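Local structure of uncharacterized protein (Bacteroides uniformis, 4JPQ) at residues V73-S78 with E144-R149; V84-C89 with G187-T192; L63-V68 with S154-M159; P46-V51 with H194-S199; E19-P24 with K136-L141. The protein is of unknown function but probably binds carbohydrate with a module of the carbohydrate-binding family 9 type. One frame throughout, in Å; residues are numbered along the deposited sequence.

Contact 1 of 5, residues V73-S78 with E144-R149; sequences VRAVAS and EPFEER. With SO4 (sulfate ion), chain D.
Val-73 pairs with Arg-149 and Ala-75 with Phe-146, and the four backbone N-H groups of these pairs all find carbonyls across the gap. Arg-149 N meets Val-73 O at 2.8 Å and Phe-146 N meets Ala-75 O at 2.7 Å. The Phe-146 ring, with CG between backbone N and carbonyl carbon (chi1 57°), turns one face to Ala-75 CB, 3.9 Å from its centroid, while Arg-149 NH2 lies over the opposite face near the rim. Arg-74 runs extended past Glu-148, rests its guanidinium face on Val-76 CG2 and salt-bridges Asp-87, which also accepts from Val-76 N and Ala-77 N. Glu-148 OE2 is satisfied by Ser-72 OG and Gln-191 N. Ser-78 N holds sulfate O2 at 3.1 Å and O3 weakly; the ion probably came from the crystallisation liquor. Two residues, Glu-147 and Glu-148, face the single Arg-74 between the pairs: a beta bulge in a two-stranded antiparallel sheet.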
# COMPACT_ATOMS: atom_id res chain seq x y z
N VAL A 73 -1.64 -2.15 17.82
CA VAL A 73 -0.65 -1.62 16.88
C VAL A 73 0.76 -1.90 17.38
O VAL A 73 0.98 -2.05 18.58
CB VAL A 73 -0.85 -0.11 16.61
CG1 VAL A 73 -2.15 0.12 15.87
CG2 VAL A 73 -0.81 0.72 17.88
N ARG A 74 1.71 -1.92 16.45
CA ARG A 74 3.10 -2.29 16.72
C ARG A 74 3.99 -1.73 15.61
O ARG A 74 3.56 -1.68 14.48
CB ARG A 74 3.18 -3.82 16.73
CG ARG A 74 4.53 -4.46 17.00
CD ARG A 74 4.40 -5.98 16.86
NE ARG A 74 5.62 -6.70 17.27
CZ ARG A 74 6.67 -6.98 16.49
NH1 ARG A 74 6.74 -6.61 15.21
NH2 ARG A 74 7.69 -7.64 17.03
N ALA A 75 5.21 -1.30 15.95
CA ALA A 75 6.17 -0.77 14.95
C ALA A 75 7.60 -0.92 15.44
O ALA A 75 8.25 0.04 15.81
CB ALA A 75 5.86 0.67 14.62
N VAL A 76 8.06 -2.17 15.50
CA VAL A 76 9.40 -2.50 15.96
C VAL A 76 10.49 -2.21 14.91
O VAL A 76 11.60 -1.84 15.28
CB VAL A 76 9.46 -3.99 16.46
CG1 VAL A 76 10.88 -4.38 16.90
CG2 VAL A 76 8.47 -4.19 17.60
N ALA A 77 10.16 -2.38 13.63
CA ALA A 77 11.15 -2.23 12.55
C ALA A 77 11.98 -0.96 12.68
O ALA A 77 11.42 0.12 12.65
CB ALA A 77 10.45 -2.28 11.19
N SER A 78 13.29 -1.10 12.86
CA SER A 78 14.16 0.07 13.11
C SER A 78 14.51 0.92 11.89
O SER A 78 14.89 2.08 12.05
CB SER A 78 15.45 -0.34 13.85
OG SER A 78 16.22 -1.22 13.06
N GLU A 144 9.22 7.44 16.39
CA GLU A 144 10.09 6.41 16.95
C GLU A 144 9.49 5.01 16.79
O GLU A 144 8.27 4.87 16.81
CB GLU A 144 10.34 6.61 18.47
CG GLU A 144 10.81 7.98 18.98
CD GLU A 144 12.04 8.51 18.29
OE1 GLU A 144 12.88 7.70 17.80
OE2 GLU A 144 12.17 9.75 18.25
N PRO A 145 10.34 3.97 16.65
CA PRO A 145 9.78 2.60 16.68
C PRO A 145 9.21 2.29 18.08
O PRO A 145 9.70 2.86 19.06
CB PRO A 145 10.98 1.69 16.37
CG PRO A 145 12.10 2.58 15.96
CD PRO A 145 11.81 3.97 16.44
N PHE A 146 8.19 1.44 18.16
CA PHE A 146 7.55 1.08 19.45
C PHE A 146 7.02 -0.35 19.53
O PHE A 146 6.51 -0.88 18.55
CB PHE A 146 6.42 2.08 19.80
CG PHE A 146 5.32 2.20 18.75
CD1 PHE A 146 4.21 1.35 18.75
CD2 PHE A 146 5.38 3.20 17.79
CE1 PHE A 146 3.20 1.48 17.80
CE2 PHE A 146 4.37 3.34 16.83
CZ PHE A 146 3.27 2.48 16.83
N GLU A 147 7.14 -0.94 20.72
CA GLU A 147 6.61 -2.29 21.00
C GLU A 147 5.09 -2.26 20.98
O GLU A 147 4.48 -1.20 21.15
CB GLU A 147 7.11 -2.82 22.36
CG GLU A 147 8.61 -3.15 22.38
CD GLU A 147 8.99 -4.35 21.50
OE1 GLU A 147 8.16 -5.26 21.25
OE2 GLU A 147 10.14 -4.38 21.04
N GLU A 148 4.48 -3.42 20.77
CA GLU A 148 3.03 -3.51 20.64
C GLU A 148 2.25 -2.79 21.76
O GLU A 148 2.54 -2.98 22.92
CB GLU A 148 2.58 -4.99 20.55
CG GLU A 148 1.08 -5.16 20.28
CD GLU A 148 0.68 -6.58 19.95
OE1 GLU A 148 1.34 -7.53 20.42
OE2 GLU A 148 -0.31 -6.75 19.20
N ARG A 149 1.27 -1.97 21.37
CA ARG A 149 0.35 -1.29 22.29
C ARG A 149 -1.05 -1.88 22.08
O ARG A 149 -1.66 -1.71 21.01
CB ARG A 149 0.28 0.21 22.02
CG ARG A 149 1.60 0.96 22.16
CD ARG A 149 1.39 2.39 21.67
NE ARG A 149 2.63 3.11 21.43
CZ ARG A 149 2.72 4.27 20.76
NH1 ARG A 149 1.65 4.89 20.24
NH2 ARG A 149 3.93 4.84 20.61
S SO4 D . 14.15 -4.34 11.37
O1 SO4 D . 15.12 -5.37 10.96
O2 SO4 D . 14.21 -4.10 12.85
O3 SO4 D . 14.40 -3.05 10.65
O4 SO4 D . 12.80 -4.87 11.06

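Contact 2 of 5, residues V84-C89 with G187-T192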
# COMPACT_ATOMS: atom_id res chain seq x y z
N VAL A 84 8.63 -5.11 8.22
CA VAL A 84 7.41 -4.31 8.44
C VAL A 84 6.10 -5.09 8.47
O VAL A 84 5.17 -4.70 9.17
CB VAL A 84 7.30 -3.12 7.44
CG1 VAL A 84 8.48 -2.17 7.59
CG2 VAL A 84 7.16 -3.57 5.99
N TRP A 85 6.02 -6.15 7.68
CA TRP A 85 4.84 -7.04 7.63
C TRP A 85 4.49 -7.64 9.02
O TRP A 85 3.35 -8.08 9.23
CB TRP A 85 5.02 -8.16 6.58
CG TRP A 85 6.18 -9.04 6.89
CD1 TRP A 85 6.18 -10.14 7.68
CD2 TRP A 85 7.53 -8.86 6.46
NE1 TRP A 85 7.44 -10.66 7.78
CE2 TRP A 85 8.30 -9.91 7.03
CE3 TRP A 85 8.18 -7.91 5.65
CZ2 TRP A 85 9.68 -10.04 6.81
CZ3 TRP A 85 9.56 -8.04 5.43
CH2 TRP A 85 10.29 -9.10 6.01
N GLU A 86 5.47 -7.69 9.92
CA GLU A 86 5.27 -8.17 11.30
C GLU A 86 4.58 -7.15 12.19
O GLU A 86 3.87 -7.52 13.13
CB GLU A 86 6.59 -8.54 11.94
CG GLU A 86 7.31 -9.66 11.21
CD GLU A 86 8.61 -10.02 11.86
OE1 GLU A 86 9.18 -9.21 12.62
OE2 GLU A 86 9.07 -11.14 11.58
N ASP A 87 4.83 -5.87 11.90
CA ASP A 87 4.22 -4.73 12.57
C ASP A 87 2.83 -4.51 11.94
O ASP A 87 2.49 -5.18 10.97
CB ASP A 87 5.11 -3.48 12.35
CG ASP A 87 6.49 -3.62 12.96
OD1 ASP A 87 6.60 -4.15 14.08
OD2 ASP A 87 7.47 -3.14 12.35
N ALA A 88 2.03 -3.60 12.52
CA ALA A 88 0.72 -3.21 11.94
C ALA A 88 1.09 -2.54 10.63
O ALA A 88 1.76 -1.50 10.64
CB ALA A 88 -0.04 -2.26 12.84
N CYS A 89 0.67 -3.14 9.53
CA CYS A 89 1.15 -2.76 8.21
C CYS A 89 0.09 -2.73 7.13
O CYS A 89 -0.73 -3.64 7.07
CB CYS A 89 2.22 -3.80 7.86
SG CYS A 89 3.04 -3.66 6.27
N GLY A 187 -0.36 -7.97 9.98
CA GLY A 187 0.49 -7.75 11.15
C GLY A 187 0.85 -9.09 11.75
O GLY A 187 0.19 -9.53 12.68
N ASP A 188 1.85 -9.75 11.17
CA ASP A 188 2.25 -11.11 11.54
C ASP A 188 2.52 -11.30 13.03
O ASP A 188 2.11 -12.31 13.58
CB ASP A 188 3.43 -11.64 10.70
CG ASP A 188 3.08 -11.87 9.20
OD1 ASP A 188 2.06 -11.34 8.70
OD2 ASP A 188 3.85 -12.58 8.52
N LYS A 189 3.18 -10.33 13.68
CA LYS A 189 3.53 -10.42 15.12
C LYS A 189 2.60 -9.65 16.08
O LYS A 189 2.93 -9.45 17.27
CB LYS A 189 5.02 -10.09 15.34
CG LYS A 189 5.96 -11.22 14.91
CD LYS A 189 7.36 -11.09 15.52
CE LYS A 189 8.14 -12.39 15.43
NZ LYS A 189 9.36 -12.33 16.28
N LEU A 190 1.43 -9.24 15.59
CA LEU A 190 0.40 -8.59 16.42
C LEU A 190 -0.28 -9.66 17.26
O LEU A 190 -0.17 -10.84 16.96
CB LEU A 190 -0.66 -7.87 15.57
CG LEU A 190 -0.23 -6.64 14.77
CD1 LEU A 190 -1.39 -6.13 13.95
CD2 LEU A 190 0.26 -5.52 15.68
N GLN A 191 -1.01 -9.23 18.29
CA GLN A 191 -1.77 -10.13 19.18
C GLN A 191 -2.71 -11.05 18.40
O GLN A 191 -2.83 -12.23 18.73
CB GLN A 191 -2.60 -9.30 20.18
CG GLN A 191 -3.33 -10.11 21.26
CD GLN A 191 -4.23 -9.27 22.16
OE1 GLN A 191 -4.17 -9.39 23.38
NE2 GLN A 191 -5.04 -8.41 21.57
N THR A 192 -3.40 -10.48 17.41
CA THR A 192 -4.32 -11.20 16.53
C THR A 192 -3.86 -10.97 15.08
O THR A 192 -4.27 -9.98 14.45
CB THR A 192 -5.79 -10.75 16.72
OG1 THR A 192 -6.08 -10.64 18.11
CG2 THR A 192 -6.75 -11.75 16.07
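Asp-188 and Lys-189 present successive backbone N-H groups to successive carbonyls of the 3-10 segment 84-86. Asp-188 N lies 3.0 Å from Trp-85 O and Lys-189 N 2.9 Å from Glu-86 O. Gly-187 CA adds a CA-H...O contact to Asp-87 O at 3.3 Å. Among the side chains, Asp-188 brings OD2 to the indole edge, 3.5 Å from Trp-85 CD1, with carboxylate and ring planes 69° apart. Replacing Asp-188 by an alanine is likely to leave the CD1 edge of Trp-85 without its carboxylate neighbour. Glu-86 and Lys-189 run side by side in the same direction, touching through their methylenes, while Glu-86 OE2 salt-bridges Arg-83. Deeper in, Leu-190 CD1 meets Ala-88 CB at 4.2 Å.

Further out, Asp-87 bonds through its carboxylate to Asn-108 of strand 102-108, in addition to its tie to strand 72-75. On the other side the turn closes on itself, Leu-190 N returning to Gly-187 O at 3.2 Å, and Gly-187 packs close to the Leu-190 side chain. A 3-cyclohexyl-1-propylsulfonic acid, probably from the crystallisation liquor, lies about 4 Å from the Asp-188 side chain (nearest atoms). The contact is thus a type I beta turn, Gly-187 to Leu-190, docked on a short 3-10 turn.

Contact 3 of 5, residues L63-V68 with S154-M159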
# COMPACT_ATOMS: atom_id res chain seq x y z
N LEU A 63 -1.02 8.83 -5.29
CA LEU A 63 -1.36 9.26 -3.96
C LEU A 63 -2.25 8.21 -3.31
O LEU A 63 -3.34 7.94 -3.81
CB LEU A 63 -2.14 10.57 -4.05
CG LEU A 63 -1.50 11.72 -4.82
CD1 LEU A 63 -2.40 12.94 -4.75
CD2 LEU A 63 -0.11 12.06 -4.28
N LEU A 64 -1.80 7.64 -2.19
CA LEU A 64 -2.54 6.63 -1.41
C LEU A 64 -2.81 7.12 -0.00
O LEU A 64 -1.92 7.69 0.61
CB LEU A 64 -1.74 5.36 -1.22
CG LEU A 64 -1.51 4.42 -2.36
CD1 LEU A 64 -0.58 3.31 -1.90
CD2 LEU A 64 -2.83 3.85 -2.84
N HIS A 65 -4.02 6.83 0.50
CA HIS A 65 -4.45 7.20 1.83
C HIS A 65 -5.23 6.03 2.40
O HIS A 65 -6.25 5.66 1.84
CB HIS A 65 -5.29 8.48 1.77
CG HIS A 65 -5.76 8.96 3.11
ND1 HIS A 65 -7.04 9.42 3.34
CD2 HIS A 65 -5.13 9.01 4.30
CE1 HIS A 65 -7.17 9.75 4.61
NE2 HIS A 65 -6.02 9.52 5.22
N TYR A 66 -4.71 5.43 3.47
CA TYR A 66 -5.33 4.32 4.18
C TYR A 66 -5.85 4.81 5.52
O TYR A 66 -5.19 5.62 6.17
CB TYR A 66 -4.28 3.26 4.52
CG TYR A 66 -3.70 2.50 3.36
CD1 TYR A 66 -2.56 2.97 2.70
CD2 TYR A 66 -4.25 1.28 2.95
CE1 TYR A 66 -2.00 2.26 1.64
CE2 TYR A 66 -3.70 0.56 1.90
CZ TYR A 66 -2.57 1.05 1.25
OH TYR A 66 -2.02 0.36 0.20
N LYS A 67 -7.00 4.28 5.94
CA LYS A 67 -7.58 4.52 7.27
C LYS A 67 -7.78 3.14 7.91
O LYS A 67 -8.32 2.24 7.28
CB LYS A 67 -8.91 5.24 7.18
CG LYS A 67 -8.82 6.71 6.81
CD LYS A 67 -10.18 7.32 6.45
CE LYS A 67 -11.20 7.30 7.58
NZ LYS A 67 -12.43 8.04 7.17
N VAL A 68 -7.36 2.99 9.17
CA VAL A 68 -7.44 1.72 9.91
C VAL A 68 -8.01 1.89 11.32
O VAL A 68 -7.76 2.91 11.96
CB VAL A 68 -6.02 1.12 10.05
CG1 VAL A 68 -6.02 -0.16 10.87
CG2 VAL A 68 -5.39 0.88 8.68
N SER A 154 -7.32 3.96 16.23
CA SER A 154 -7.60 4.44 14.88
C SER A 154 -6.36 5.17 14.33
O SER A 154 -5.86 6.08 14.98
CB SER A 154 -8.81 5.38 14.85
OG SER A 154 -10.00 4.68 15.14
N TRP A 155 -5.86 4.74 13.18
CA TRP A 155 -4.72 5.41 12.55
C TRP A 155 -4.90 5.54 11.06
O TRP A 155 -5.75 4.88 10.48
CB TRP A 155 -3.39 4.73 12.87
CG TRP A 155 -3.27 3.29 12.49
CD1 TRP A 155 -3.77 2.22 13.17
CD2 TRP A 155 -2.54 2.74 11.38
NE1 TRP A 155 -3.43 1.05 12.55
CE2 TRP A 155 -2.67 1.34 11.44
CE3 TRP A 155 -1.78 3.30 10.34
CZ2 TRP A 155 -2.09 0.50 10.50
CZ3 TRP A 155 -1.20 2.45 9.40
CH2 TRP A 155 -1.36 1.07 9.49
N GLU A 156 -4.12 6.45 10.47
CA GLU A 156 -4.14 6.74 9.05
C GLU A 156 -2.71 6.83 8.54
O GLU A 156 -1.79 7.17 9.29
CB GLU A 156 -4.87 8.05 8.76
CG GLU A 156 -6.26 8.13 9.39
CD GLU A 156 -7.07 9.34 8.96
OE1 GLU A 156 -6.64 10.08 8.05
OE2 GLU A 156 -8.17 9.54 9.53
N LEU A 157 -2.54 6.54 7.25
CA LEU A 157 -1.24 6.53 6.61
C LEU A 157 -1.34 6.92 5.14
O LEU A 157 -2.30 6.53 4.48
CB LEU A 157 -0.61 5.14 6.74
CG LEU A 157 0.80 4.93 6.13
CD1 LEU A 157 1.63 4.02 7.02
CD2 LEU A 157 0.78 4.42 4.69
N VAL A 158 -0.31 7.63 4.66
CA VAL A 158 -0.23 8.14 3.31
C VAL A 158 1.09 7.81 2.68
O VAL A 158 2.13 7.86 3.34
CB VAL A 158 -0.40 9.67 3.32
CG1 VAL A 158 -0.00 10.32 1.99
CG2 VAL A 158 -1.83 10.02 3.67
N MSE A 159 1.04 7.50 1.39
CA MSE A 159 2.21 7.25 0.56
C MSE A 159 2.04 8.07 -0.69
O MSE A 159 0.98 8.03 -1.32
CB MSE A 159 2.33 5.77 0.16
CG MSE A 159 2.77 4.89 1.32
SE MSE A 159 3.23 3.11 0.64
CE MSE A 159 1.63 2.05 1.12
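Val-68 sits over one face of the Trp-155 indole, its CB 3.7 Å from the centroid of the five-membered ring. Its branches spread over that face, CG1 toward Trp-155 NE1 and CG2 3.8 Å from Trp-155 CZ2. Trp-155 places CG between backbone N and carbonyl carbon (chi1 58°), which swings the flat indole under the valine; its NE1 bonds to Glu-70.

Further along the same face the selenomethionine at Met-159, bent at its last torsion, pushes CE into the hollow between Leu-64 and Tyr-66, 3.9 Å from Leu-64 CD1 and 3.7 Å from Tyr-66 CE1. Leu-157 fits CD2 beside Tyr-66 CD1 at 4.1 Å.

On the other face, His-65 has CG opposite its backbone N (chi1 -179°), and the ring lies across toward the partner strand. There Val-158 CG2 fills the space beside His-65 CD2, and His-65 NE2 donates to Glu-156 OE1 at 3.0 Å, in the imidazole plane but 42° above that of the carboxylate. Lys-67 lays its CG against the Glu-156 chain. Six backbone bonds hold the antiparallel register.

Strand 50-57 flanks 61-70, and 136-139 flanks 152-162. The face of Leu-64, Tyr-66 and Leu-157 packs on Val-90 and Phe-92 of strand 89-95 and Phe-183 of strand 178-186, as expected inside a beta sandwich.

Contact 4 of 5, residues P46-V51 with H194-S199; sequences PYKPEV and HFLSWS
Tyr-47, Pro-49 and His-194 form the tight end of the contact. The tyrosine turns its edge to the imidazole face in an offset edge-to-face pair, planes at 89°, with CD2 3.7 Å from His-194 ND1. Pro-49 fills the angle between the rings: its CG lies over a face of His-194, 4.0 Å from the centroid, and its CD over the centre of the Tyr-47 ring. Leu-196 continues the packing, sliding CD2 past Pro-49 CD at 3.7 Å.

The looser side begins at Lys-48, an exposed residue whose CG only brushes Leu-196 CD2 before its chain bends at chi3. Here, in place of direct backbone pairing, a water bridges Phe-195 N and Tyr-47 O, 2.7 Å from Phe-195 N.

The polar ends are served from outside: Tyr-47 OH by Ala-71 N, His-194 ND1 by Thr-192 O and NE2 by Lys-185 NZ. A carbonyl at one ring nitrogen and an ammonium at the other imply that His-194 is probably neutral, with its proton on ND1.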
# COMPACT_ATOMS: atom_id res chain seq x y z
N PRO A 46 -9.66 -15.12 10.65
CA PRO A 46 -10.94 -14.44 10.48
C PRO A 46 -11.04 -13.00 10.95
O PRO A 46 -12.02 -12.33 10.59
CB PRO A 46 -11.89 -15.30 11.34
CG PRO A 46 -11.04 -15.71 12.47
CD PRO A 46 -9.68 -15.96 11.87
N TYR A 47 -10.05 -12.52 11.71
CA TYR A 47 -10.09 -11.14 12.20
C TYR A 47 -10.08 -10.14 11.04
O TYR A 47 -9.18 -10.16 10.22
CB TYR A 47 -8.95 -10.87 13.20
CG TYR A 47 -8.91 -9.45 13.74
CD1 TYR A 47 -10.07 -8.83 14.23
CD2 TYR A 47 -7.70 -8.74 13.82
CE1 TYR A 47 -10.03 -7.54 14.74
CE2 TYR A 47 -7.66 -7.45 14.34
CZ TYR A 47 -8.82 -6.86 14.79
OH TYR A 47 -8.81 -5.59 15.29
N LYS A 48 -11.16 -9.34 10.95
CA LYS A 48 -11.34 -8.30 9.94
C LYS A 48 -11.38 -6.94 10.65
O LYS A 48 -12.46 -6.47 11.04
CB LYS A 48 -12.66 -8.52 9.16
CG LYS A 48 -12.98 -7.48 8.08
CD LYS A 48 -14.45 -7.48 7.67
CE LYS A 48 -14.85 -8.76 6.96
NZ LYS A 48 -16.25 -8.69 6.47
N PRO A 49 -10.21 -6.32 10.86
CA PRO A 49 -10.22 -4.96 11.38
C PRO A 49 -10.77 -4.04 10.30
O PRO A 49 -10.61 -4.32 9.12
CB PRO A 49 -8.75 -4.66 11.66
CG PRO A 49 -8.01 -5.56 10.74
CD PRO A 49 -8.83 -6.82 10.71
N GLU A 50 -11.44 -2.98 10.71
CA GLU A 50 -12.11 -2.06 9.79
C GLU A 50 -11.05 -1.20 9.09
O GLU A 50 -10.38 -0.39 9.72
CB GLU A 50 -13.11 -1.22 10.58
CG GLU A 50 -14.05 -0.37 9.75
CD GLU A 50 -14.92 0.51 10.62
OE1 GLU A 50 -15.36 0.06 11.71
OE2 GLU A 50 -15.15 1.67 10.21
N VAL A 51 -10.87 -1.43 7.78
CA VAL A 51 -9.87 -0.73 6.97
C VAL A 51 -10.46 -0.25 5.64
O VAL A 51 -11.20 -0.97 4.98
CB VAL A 51 -8.65 -1.65 6.69
CG1 VAL A 51 -7.60 -0.94 5.82
CG2 VAL A 51 -8.03 -2.11 8.00
N HIS A 194 -3.66 -11.18 11.10
CA HIS A 194 -4.76 -11.18 10.13
C HIS A 194 -4.25 -10.86 8.75
O HIS A 194 -3.14 -10.35 8.59
CB HIS A 194 -5.78 -10.15 10.55
CG HIS A 194 -5.20 -8.80 10.73
ND1 HIS A 194 -4.60 -8.39 11.90
CD2 HIS A 194 -5.09 -7.76 9.87
CE1 HIS A 194 -4.17 -7.15 11.75
NE2 HIS A 194 -4.45 -6.75 10.53
N PHE A 195 -5.08 -11.18 7.76
CA PHE A 195 -4.72 -10.99 6.35
C PHE A 195 -5.94 -10.57 5.53
O PHE A 195 -6.87 -11.37 5.34
CB PHE A 195 -4.13 -12.30 5.82
CG PHE A 195 -2.89 -12.70 6.52
CD1 PHE A 195 -1.69 -12.04 6.27
CD2 PHE A 195 -2.91 -13.70 7.49
CE1 PHE A 195 -0.51 -12.38 6.93
CE2 PHE A 195 -1.74 -14.05 8.17
CZ PHE A 195 -0.53 -13.39 7.89
N LEU A 196 -5.93 -9.32 5.09
CA LEU A 196 -7.01 -8.68 4.34
C LEU A 196 -6.53 -8.15 3.00
O LEU A 196 -5.39 -7.70 2.88
CB LEU A 196 -7.60 -7.53 5.16
CG LEU A 196 -8.77 -7.84 6.09
CD1 LEU A 196 -8.61 -9.11 6.90
CD2 LEU A 196 -9.04 -6.65 7.00
N SER A 197 -7.41 -8.24 1.99
CA SER A 197 -7.11 -7.75 0.64
C SER A 197 -8.29 -6.97 0.06
O SER A 197 -9.43 -7.08 0.56
CB SER A 197 -6.76 -8.89 -0.32
OG SER A 197 -7.93 -9.63 -0.68
N TRP A 198 -8.00 -6.21 -1.00
CA TRP A 198 -9.01 -5.43 -1.71
C TRP A 198 -9.70 -6.34 -2.72
O TRP A 198 -10.92 -6.55 -2.63
CB TRP A 198 -8.38 -4.19 -2.37
CG TRP A 198 -9.28 -3.53 -3.35
CD1 TRP A 198 -10.49 -2.94 -3.10
CD2 TRP A 198 -9.05 -3.41 -4.74
NE1 TRP A 198 -11.03 -2.46 -4.27
CE2 TRP A 198 -10.16 -2.72 -5.29
CE3 TRP A 198 -8.00 -3.79 -5.59
CZ2 TRP A 198 -10.25 -2.42 -6.65
CZ3 TRP A 198 -8.10 -3.49 -6.95
CH2 TRP A 198 -9.22 -2.81 -7.46
N SER A 199 -8.93 -6.84 -3.69
CA SER A 199 -9.45 -7.76 -4.69
C SER A 199 -9.19 -9.16 -4.13
O SER A 199 -8.14 -9.34 -3.47
CB SER A 199 -8.78 -7.58 -6.05
OG SER A 199 -9.35 -8.46 -7.00
O HOH W 1 -7.65 -11.83 8.40

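Contact 5 of 5, residues E19-P24 with K136-L141; sequences EGEAVP and KRWSSL
Lys-136 NZ is gripped by two oxygens: Glu-19 OE2, in a weak salt bridge at 3.4 Å, and Ser-17 OG. Glu-19 bends at chi2 (-66°), which brings its carboxylate back toward the extended lysine, OE1 touching Lys-136 CD. Next to them Gly-20 C lies 3.6 Å from Trp-138 CB, the glycine letting the backbone come close to the tryptophan. Here the turn leading into helix 23-29 lies on strand 136-139, which pairs antiparallel with strand 152-162 and ends in an ST turn, Leu-141 N donating to Ser-139 OG at 3.1 Å. Trp-138, with CG anti to the backbone N (chi1 168°), offers an indole face to Glu-21 CA, 4.0 Å from the five-membered ring centroid. Replacing this tryptophan with an alanine would probably open a gap beneath Glu-21 and deprive Pro-24 of its ring neighbour. Pro-24 CG approaches Trp-138 CZ3 obliquely, and Ser-140 N lies over the opposite face of the indole from Glu-21 CA.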
# COMPACT_ATOMS: atom_id res chain seq x y z
N GLU A 19 3.27 16.99 -0.11
CA GLU A 19 3.86 16.36 1.07
C GLU A 19 2.77 15.48 1.68
O GLU A 19 1.59 15.78 1.56
CB GLU A 19 4.39 17.41 2.05
CG GLU A 19 5.58 18.19 1.50
CD GLU A 19 6.86 17.36 1.28
OE1 GLU A 19 6.98 16.22 1.80
OE2 GLU A 19 7.77 17.86 0.59
N GLY A 20 3.19 14.38 2.30
CA GLY A 20 2.28 13.40 2.87
C GLY A 20 1.21 13.93 3.79
O GLY A 20 0.04 13.56 3.63
N GLU A 21 1.61 14.81 4.73
CA GLU A 21 0.66 15.39 5.72
C GLU A 21 -0.50 16.14 5.06
O GLU A 21 -1.63 16.12 5.57
CB GLU A 21 1.38 16.32 6.73
CG GLU A 21 0.56 16.64 8.00
CD GLU A 21 1.24 17.63 8.94
OE1 GLU A 21 1.70 18.69 8.45
OE2 GLU A 21 1.27 17.39 10.17
N ALA A 22 -0.22 16.76 3.91
CA ALA A 22 -1.21 17.51 3.13
C ALA A 22 -2.15 16.68 2.26
O ALA A 22 -3.16 17.22 1.81
CB ALA A 22 -0.49 18.52 2.25
N VAL A 23 -1.86 15.40 2.03
CA VAL A 23 -2.67 14.59 1.11
C VAL A 23 -4.14 14.38 1.49
O VAL A 23 -4.99 14.43 0.61
CB VAL A 23 -1.96 13.24 0.79
CG1 VAL A 23 -2.84 12.27 0.01
CG2 VAL A 23 -0.69 13.50 0.00
N PRO A 24 -4.45 14.12 2.77
CA PRO A 24 -5.87 13.90 3.13
C PRO A 24 -6.77 15.08 2.78
O PRO A 24 -7.89 14.87 2.30
CB PRO A 24 -5.81 13.64 4.63
CG PRO A 24 -4.49 12.98 4.81
CD PRO A 24 -3.57 13.74 3.88
N LYS A 136 7.42 9.71 -0.41
CA LYS A 136 7.08 10.54 0.73
C LYS A 136 5.98 9.81 1.46
O LYS A 136 5.15 9.15 0.85
CB LYS A 136 6.62 11.94 0.30
CG LYS A 136 7.67 12.72 -0.47
CD LYS A 136 7.04 13.95 -1.12
CE LYS A 136 8.06 14.81 -1.84
NZ LYS A 136 7.46 16.08 -2.31
N ARG A 137 6.02 9.91 2.79
CA ARG A 137 5.10 9.25 3.68
C ARG A 137 4.66 10.13 4.82
O ARG A 137 5.33 11.13 5.14
CB ARG A 137 5.81 8.07 4.30
CG ARG A 137 6.15 6.95 3.35
CD ARG A 137 7.34 6.16 3.86
NE ARG A 137 8.64 6.63 3.39
CZ ARG A 137 9.83 6.22 3.85
NH1 ARG A 137 9.93 5.36 4.87
NH2 ARG A 137 10.94 6.70 3.30
N TRP A 138 3.55 9.73 5.44
CA TRP A 138 3.03 10.36 6.66
C TRP A 138 2.10 9.38 7.36
O TRP A 138 1.33 8.68 6.70
CB TRP A 138 2.27 11.67 6.36
CG TRP A 138 1.49 12.20 7.55
CD1 TRP A 138 1.95 13.03 8.54
CD2 TRP A 138 0.14 11.87 7.91
NE1 TRP A 138 0.97 13.27 9.47
CE2 TRP A 138 -0.15 12.56 9.12
CE3 TRP A 138 -0.85 11.07 7.33
CZ2 TRP A 138 -1.41 12.48 9.75
CZ3 TRP A 138 -2.12 10.99 7.97
CH2 TRP A 138 -2.38 11.69 9.17
N SER A 139 2.17 9.36 8.69
CA SER A 139 1.26 8.56 9.51
C SER A 139 0.84 9.32 10.76
O SER A 139 1.59 10.16 11.25
CB SER A 139 1.89 7.24 9.92
OG SER A 139 1.02 6.52 10.79
N SER A 140 -0.34 8.98 11.28
CA SER A 140 -0.85 9.53 12.54
C SER A 140 -0.11 8.94 13.75
O SER A 140 -0.26 9.47 14.86
CB SER A 140 -2.38 9.33 12.67
OG SER A 140 -2.75 7.96 12.77
N LEU A 141 0.63 7.84 13.56
CA LEU A 141 1.48 7.21 14.59
C LEU A 141 2.96 7.27 14.19
O LEU A 141 3.77 6.46 14.67
CB LEU A 141 1.05 5.75 14.80
CG LEU A 141 -0.37 5.54 15.30
CD1 LEU A 141 -0.68 4.05 15.31
CD2 LEU A 141 -0.56 6.14 16.67

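How the contacts relate
Contact 3 is the buried centre, and strand 152-162 is shared by contacts 3 and 5: Val-158 N bonds to Trp-138 O of contact 5, whose own packing is a surface matter of one indole and a weak salt bridge. Strands 61-70 and 50-57 likewise join contact 3 to contact 4, through Val-68 and Val-51. Contact 4 is also buried but relies on rings, proline and a water rather than strand pairing. Contacts 1 and 2 lie on the same side of the chain's centre and interlock through polar side chains of contact 1 that reach the loops of contact 2. Contact 1 repeats the antiparallel ladder of contact 3 at the surface, shorter and bulged; contact 2 joins turns.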